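Local structure of conserved domain protein (Porphyromonas gingivalis, 3PNN) at residues L25-G29 and R282-V286; K70-R74 and P299-F303. The protein probably acts as a glycosyltransferase that helps form glycosidic linkages, and is built on an alpha/beta/alpha Rossmann-like fold. All coordinates share one frame; numbering follows the deposited sequence.

Contact 1 of 2, residues L25-G29 and R282-V286; sequences LDGIG and RPGVV. With GOL (glycerol), chain F.
D26 and R282 form a two-pronged salt bridge between a loop of the Rossmann-like fold and the first turn of helix 282-294. The guanidinium is met side-on. R282 NE donates to D26 OD2 at 2.8 Å, almost perfectly straight at 179°. D26 OD1 accepts from R282 NH2 at 2.7 Å through its syn lone pair. The two flat groups are nearly coplanar, 21° apart. This double grip fixes the rotation of both. R282 reaches so far because its chain is extended from CG to NE. R282 NH2 also donates to O1 of a glycerol at 3.1 Å, and O3 of the same glycerol bonds to G27 O. A second glycerol bonds to D26 OD2. Both glycerols probably come from the crystallisation liquor.

I28 CG1 lies over one face of the R282 guanidinium. Chi1 of I28 (-167°) sets CG1 anti to the backbone N, beside V286 CG2 at 3.6 Å; beyond it I28 CD1 meets V285 CG1 at 3.8 Å. V285 in turn rests on F274 and V276, and R282 also touches V276. G27, the residue between D26 and I28, centres an inverse gamma turn. One water donates to both I28 O and V286 O, at 2.9 Å each.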
loop_
_atom_site.group_PDB
_atom_site.type_symbol
_atom_site.label_atom_id
_atom_site.label_comp_id
_atom_site.label_asym_id
_atom_site.label_seq_id
_atom_site.Cartn_x
_atom_site.Cartn_y
_atom_site.Cartn_z
ATOM N N LEU A 25 -2.349 6.937 -17.980
ATOM C CA LEU A 25 -2.727 7.632 -16.752
ATOM C C LEU A 25 -4.203 7.982 -16.780
ATOM O O LEU A 25 -4.758 8.259 -17.833
ATOM C CB LEU A 25 -1.887 8.898 -16.569
ATOM C CG LEU A 25 -0.394 8.596 -16.381
ATOM C CD1 LEU A 25 0.391 9.856 -16.059
ATOM C CD2 LEU A 25 -0.199 7.559 -15.300
ATOM N N ASP A 26 -4.843 7.950 -15.620
ATOM C CA ASP A 26 -6.266 8.246 -15.565
ATOM C C ASP A 26 -6.490 9.572 -14.836
ATOM O O ASP A 26 -6.410 9.633 -13.612
ATOM C CB ASP A 26 -7.005 7.091 -14.881
ATOM C CG ASP A 26 -8.516 7.269 -14.881
ATOM O OD1 ASP A 26 -9.016 8.300 -15.402
ATOM O OD2 ASP A 26 -9.202 6.359 -14.350
ATOM N N GLY A 27 -6.746 10.634 -15.601
ATOM C CA GLY A 27 -7.049 11.944 -15.043
ATOM C C GLY A 27 -8.459 11.948 -14.483
ATOM O O GLY A 27 -9.379 12.515 -15.074
ATOM N N ILE A 28 -8.623 11.303 -13.331
ATOM C CA ILE A 28 -9.942 10.941 -12.830
ATOM C C ILE A 28 -10.634 12.037 -12.008
ATOM O O ILE A 28 -11.865 12.078 -11.940
ATOM C CB ILE A 28 -9.866 9.627 -12.024
ATOM C CG1 ILE A 28 -11.262 9.071 -11.756
ATOM C CG2 ILE A 28 -9.051 9.827 -10.715
ATOM C CD1 ILE A 28 -11.256 7.577 -11.352
ATOM N N GLY A 29 -9.856 12.928 -11.393
ATOM C CA GLY A 29 -10.432 14.044 -10.655
ATOM C C GLY A 29 -10.958 15.115 -11.600
ATOM O O GLY A 29 -10.678 15.084 -12.801
ATOM N N ARG A 282 -15.729 2.706 -11.658
ATOM C CA ARG A 282 -15.055 3.983 -11.931
ATOM C C ARG A 282 -15.941 5.255 -11.845
ATOM O O ARG A 282 -15.541 6.248 -11.243
ATOM C CB ARG A 282 -14.300 3.933 -13.263
ATOM C CG ARG A 282 -13.393 5.143 -13.464
ATOM C CD ARG A 282 -12.651 5.104 -14.816
ATOM N NE ARG A 282 -11.902 6.342 -14.999
ATOM C CZ ARG A 282 -12.439 7.460 -15.471
ATOM N NH1 ARG A 282 -13.722 7.479 -15.825
ATOM N NH2 ARG A 282 -11.694 8.556 -15.603
ATOM N N PRO A 283 -17.133 5.240 -12.458
ATOM C CA PRO A 283 -17.963 6.453 -12.393
ATOM C C PRO A 283 -18.253 6.893 -10.946
ATOM O O PRO A 283 -18.355 8.091 -10.679
ATOM C CB PRO A 283 -19.252 6.025 -13.105
ATOM C CG PRO A 283 -18.783 5.008 -14.084
ATOM C CD PRO A 283 -17.715 4.231 -13.360
ATOM N N GLY A 284 -18.349 5.944 -10.023
ATOM C CA GLY A 284 -18.621 6.281 -8.637
ATOM C C GLY A 284 -17.444 7.009 -8.023
ATOM O O GLY A 284 -17.610 7.913 -7.205
ATOM N N VAL A 285 -16.242 6.617 -8.425
ATOM C CA VAL A 285 -15.035 7.272 -7.943
ATOM C C VAL A 285 -14.934 8.678 -8.539
ATOM O O VAL A 285 -14.629 9.632 -7.828
ATOM C CB VAL A 285 -13.771 6.438 -8.263
ATOM C CG1 VAL A 285 -12.510 7.202 -7.830
ATOM C CG2 VAL A 285 -13.853 5.073 -7.558
ATOM N N VAL A 286 -15.173 8.804 -9.843
ATOM C CA VAL A 286 -15.259 10.125 -10.474
ATOM C C VAL A 286 -16.228 11.032 -9.689
ATOM O O VAL A 286 -15.927 12.192 -9.389
ATOM C CB VAL A 286 -15.733 10.023 -11.941
ATOM C CG1 VAL A 286 -16.024 11.408 -12.517
ATOM C CG2 VAL A 286 -14.681 9.287 -12.814
HETATM C C1 GOL F . -13.055 12.317 -15.073
HETATM O O1 GOL F . -12.809 11.416 -16.131
HETATM C C2 GOL F . -13.460 13.672 -15.646
HETATM O O2 GOL F . -14.727 14.047 -15.152
HETATM C C3 GOL F . -12.429 14.731 -15.275
HETATM O O3 GOL F . -11.190 14.420 -15.868
HETATM O O HOH W 1 -13.948 13.746 -10.852
#

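Contact 2 of 2, residues K70-R74 and P299-F303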
loop_
_atom_site.group_PDB
_atom_site.type_symbol
_atom_site.label_atom_id
_atom_site.label_comp_id
_atom_site.label_asym_id
_atom_site.label_seq_id
_atom_site.Cartn_x
_atom_site.Cartn_y
_atom_site.Cartn_z
ATOM N N LYS A 70 5.396 16.374 -12.124
ATOM C CA LYS A 70 4.264 16.954 -11.395
ATOM C C LYS A 70 4.654 17.371 -9.975
ATOM O O LYS A 70 4.097 18.329 -9.427
ATOM C CB LYS A 70 3.079 15.977 -11.351
ATOM C CG LYS A 70 2.366 15.792 -12.698
ATOM C CD LYS A 70 1.065 14.973 -12.578
ATOM C CE LYS A 70 1.343 13.499 -12.299
ATOM N NZ LYS A 70 0.084 12.676 -12.216
ATOM N N TYR A 71 5.607 16.651 -9.383
ATOM C CA TYR A 71 5.929 16.834 -7.961
ATOM C C TYR A 71 7.255 17.544 -7.701
ATOM O O TYR A 71 7.463 18.073 -6.616
ATOM C CB TYR A 71 5.927 15.488 -7.219
ATOM C CG TYR A 71 4.742 14.604 -7.538
ATOM C CD1 TYR A 71 3.457 15.132 -7.601
ATOM C CD2 TYR A 71 4.904 13.236 -7.757
ATOM C CE1 TYR A 71 2.364 14.328 -7.893
ATOM C CE2 TYR A 71 3.817 12.420 -8.047
ATOM C CZ TYR A 71 2.550 12.972 -8.108
ATOM O OH TYR A 71 1.468 12.179 -8.420
ATOM N N GLU A 72 8.152 17.554 -8.682
ATOM C CA GLU A 72 9.479 18.123 -8.449
ATOM C C GLU A 72 9.366 19.573 -7.989
ATOM O O GLU A 72 8.576 20.361 -8.523
ATOM C CB GLU A 72 10.357 18.034 -9.700
ATOM C CG GLU A 72 11.808 18.455 -9.458
ATOM C CD GLU A 72 12.630 18.512 -10.735
ATOM O OE1 GLU A 72 13.343 17.522 -11.021
ATOM O OE2 GLU A 72 12.561 19.543 -11.446
ATOM N N GLY A 73 10.157 19.935 -6.990
ATOM C CA GLY A 73 10.080 21.288 -6.474
ATOM C C GLY A 73 8.955 21.503 -5.474
ATOM O O GLY A 73 9.010 22.460 -4.708
ATOM N N ARG A 74 7.941 20.632 -5.467
ATOM C CA ARG A 74 6.875 20.728 -4.463
ATOM C C ARG A 74 7.281 19.954 -3.207
ATOM O O ARG A 74 6.912 20.306 -2.087
ATOM C CB ARG A 74 5.565 20.130 -4.990
ATOM C CG ARG A 74 5.042 20.736 -6.291
ATOM C CD ARG A 74 4.248 22.003 -6.040
ATOM N NE ARG A 74 3.492 22.405 -7.225
ATOM C CZ ARG A 74 2.170 22.294 -7.347
ATOM N NH1 ARG A 74 1.573 22.686 -8.466
ATOM N NH2 ARG A 74 1.447 21.800 -6.347
ATOM N N PRO A 299 -8.567 21.622 -4.170
ATOM C CA PRO A 299 -8.742 22.552 -5.288
ATOM C C PRO A 299 -9.076 21.787 -6.563
ATOM O O PRO A 299 -8.795 20.588 -6.652
ATOM C CB PRO A 299 -7.361 23.195 -5.415
ATOM C CG PRO A 299 -6.431 22.133 -4.953
ATOM C CD PRO A 299 -7.151 21.486 -3.790
ATOM N N THR A 300 -9.668 22.457 -7.548
ATOM C CA THR A 300 -10.000 21.761 -8.795
ATOM C C THR A 300 -8.776 21.138 -9.463
ATOM O O THR A 300 -8.834 20.014 -9.955
ATOM C CB THR A 300 -10.718 22.670 -9.799
ATOM O OG1 THR A 300 -11.962 23.089 -9.240
ATOM C CG2 THR A 300 -10.988 21.904 -11.103
ATOM N N LYS A 301 -7.665 21.863 -9.476
ATOM C CA LYS A 301 -6.424 21.329 -10.025
ATOM C C LYS A 301 -5.386 21.233 -8.917
ATOM O O LYS A 301 -5.078 22.221 -8.259
ATOM C CB LYS A 301 -5.885 22.218 -11.152
ATOM C CG LYS A 301 -6.740 22.214 -12.397
ATOM C CD LYS A 301 -6.115 23.041 -13.510
ATOM C CE LYS A 301 -7.057 23.129 -14.702
ATOM N NZ LYS A 301 -8.430 23.537 -14.275
ATOM N N LEU A 302 -4.843 20.042 -8.727
ATOM C CA LEU A 302 -3.873 19.792 -7.663
ATOM C C LEU A 302 -2.456 20.174 -8.086
ATOM O O LEU A 302 -1.768 20.910 -7.388
ATOM C CB LEU A 302 -3.884 18.315 -7.265
ATOM C CG LEU A 302 -5.181 17.648 -6.804
ATOM C CD1 LEU A 302 -4.912 16.189 -6.461
ATOM C CD2 LEU A 302 -5.777 18.375 -5.608
ATOM N N PHE A 303 -2.029 19.645 -9.233
ATOM C CA PHE A 303 -0.684 19.869 -9.752
ATOM C C PHE A 303 -0.726 20.303 -11.217
ATOM O O PHE A 303 0.244 20.856 -11.741
ATOM C CB PHE A 303 0.156 18.598 -9.604
ATOM C CG PHE A 303 0.294 18.132 -8.180
ATOM C CD1 PHE A 303 1.165 18.773 -7.308
ATOM C CD2 PHE A 303 -0.456 17.073 -7.707
ATOM C CE1 PHE A 303 1.291 18.363 -5.993
ATOM C CE2 PHE A 303 -0.335 16.656 -6.393
ATOM C CZ PHE A 303 0.539 17.297 -5.533
ATOM O OXT PHE A 303 -1.731 20.110 -11.910
#
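K70 and F303 bring the two backbones closest, with their CA atoms 6.0 Å apart. Segment 70-74 leads out of helix 60-71 into a turn, where R74 N bonds to Y71 O and G73 takes a positive phi. Segment 299-303 is the irregular C-terminal tail, and F303 carries the terminal carboxylate.

The F303 ring is the centre of the contact. With CG anti to the carbonyl carbon, the ring points away from the carboxylate and lies between Y71 and R74. Y71 meets it in a T-shaped stack. The edge of Y71 points at the face of F303, with centroids 5.2 Å apart and planes at 76°. Y71 CE1 does the touching, 3.9 Å from F303 CE2, and stands offset toward the rim of that face. K70 O lies 3.6 Å from F303 CD1.

R74 is bent at chi2 (-83°), which folds its guanidinium back over the tail. F303 CD1 sits over one guanidinium face, 3.2 Å from R74 NH2, with the two planes 40° apart. The same R74 NH2 makes a weak hydrogen bond of 3.5 Å to L302 O, at the guanidinium edge.

The polar ends of K70 and Y71 both go to D37: a salt bridge from K70 NZ and a hydrogen bond with Y71 OH. D33 accepts a hydrogen bond from L302 N and a weak one from F303 N. Y71 also packs on M36, V40, L51 and F53. The arrangement is a C-terminal tail packed back against the helical layer of an alpha/beta/alpha Rossmann-like domain, with its terminal F303 ring set against Y71 at the end of helix 60-71.

From the N terminus, the chain runs through strand 7-11 into the loop that holds 25-29. It then passes helix 35-46 and strand 50-55 and reaches 70-74 at the end of helix 60-71. The rest of the domain follows before the chain returns at 282-286, where contact 1 closes a loop of more than 250 residues. Helix 282-294 then leads to the tail, and contact 2 closes a second long loop at 299-303. The two closures cross, because their segments alternate. Their centres are about 17 Å apart and they do not touch. Together they tie both ends of the C-terminal helix-and-tail unit to the N-terminal part of the fold.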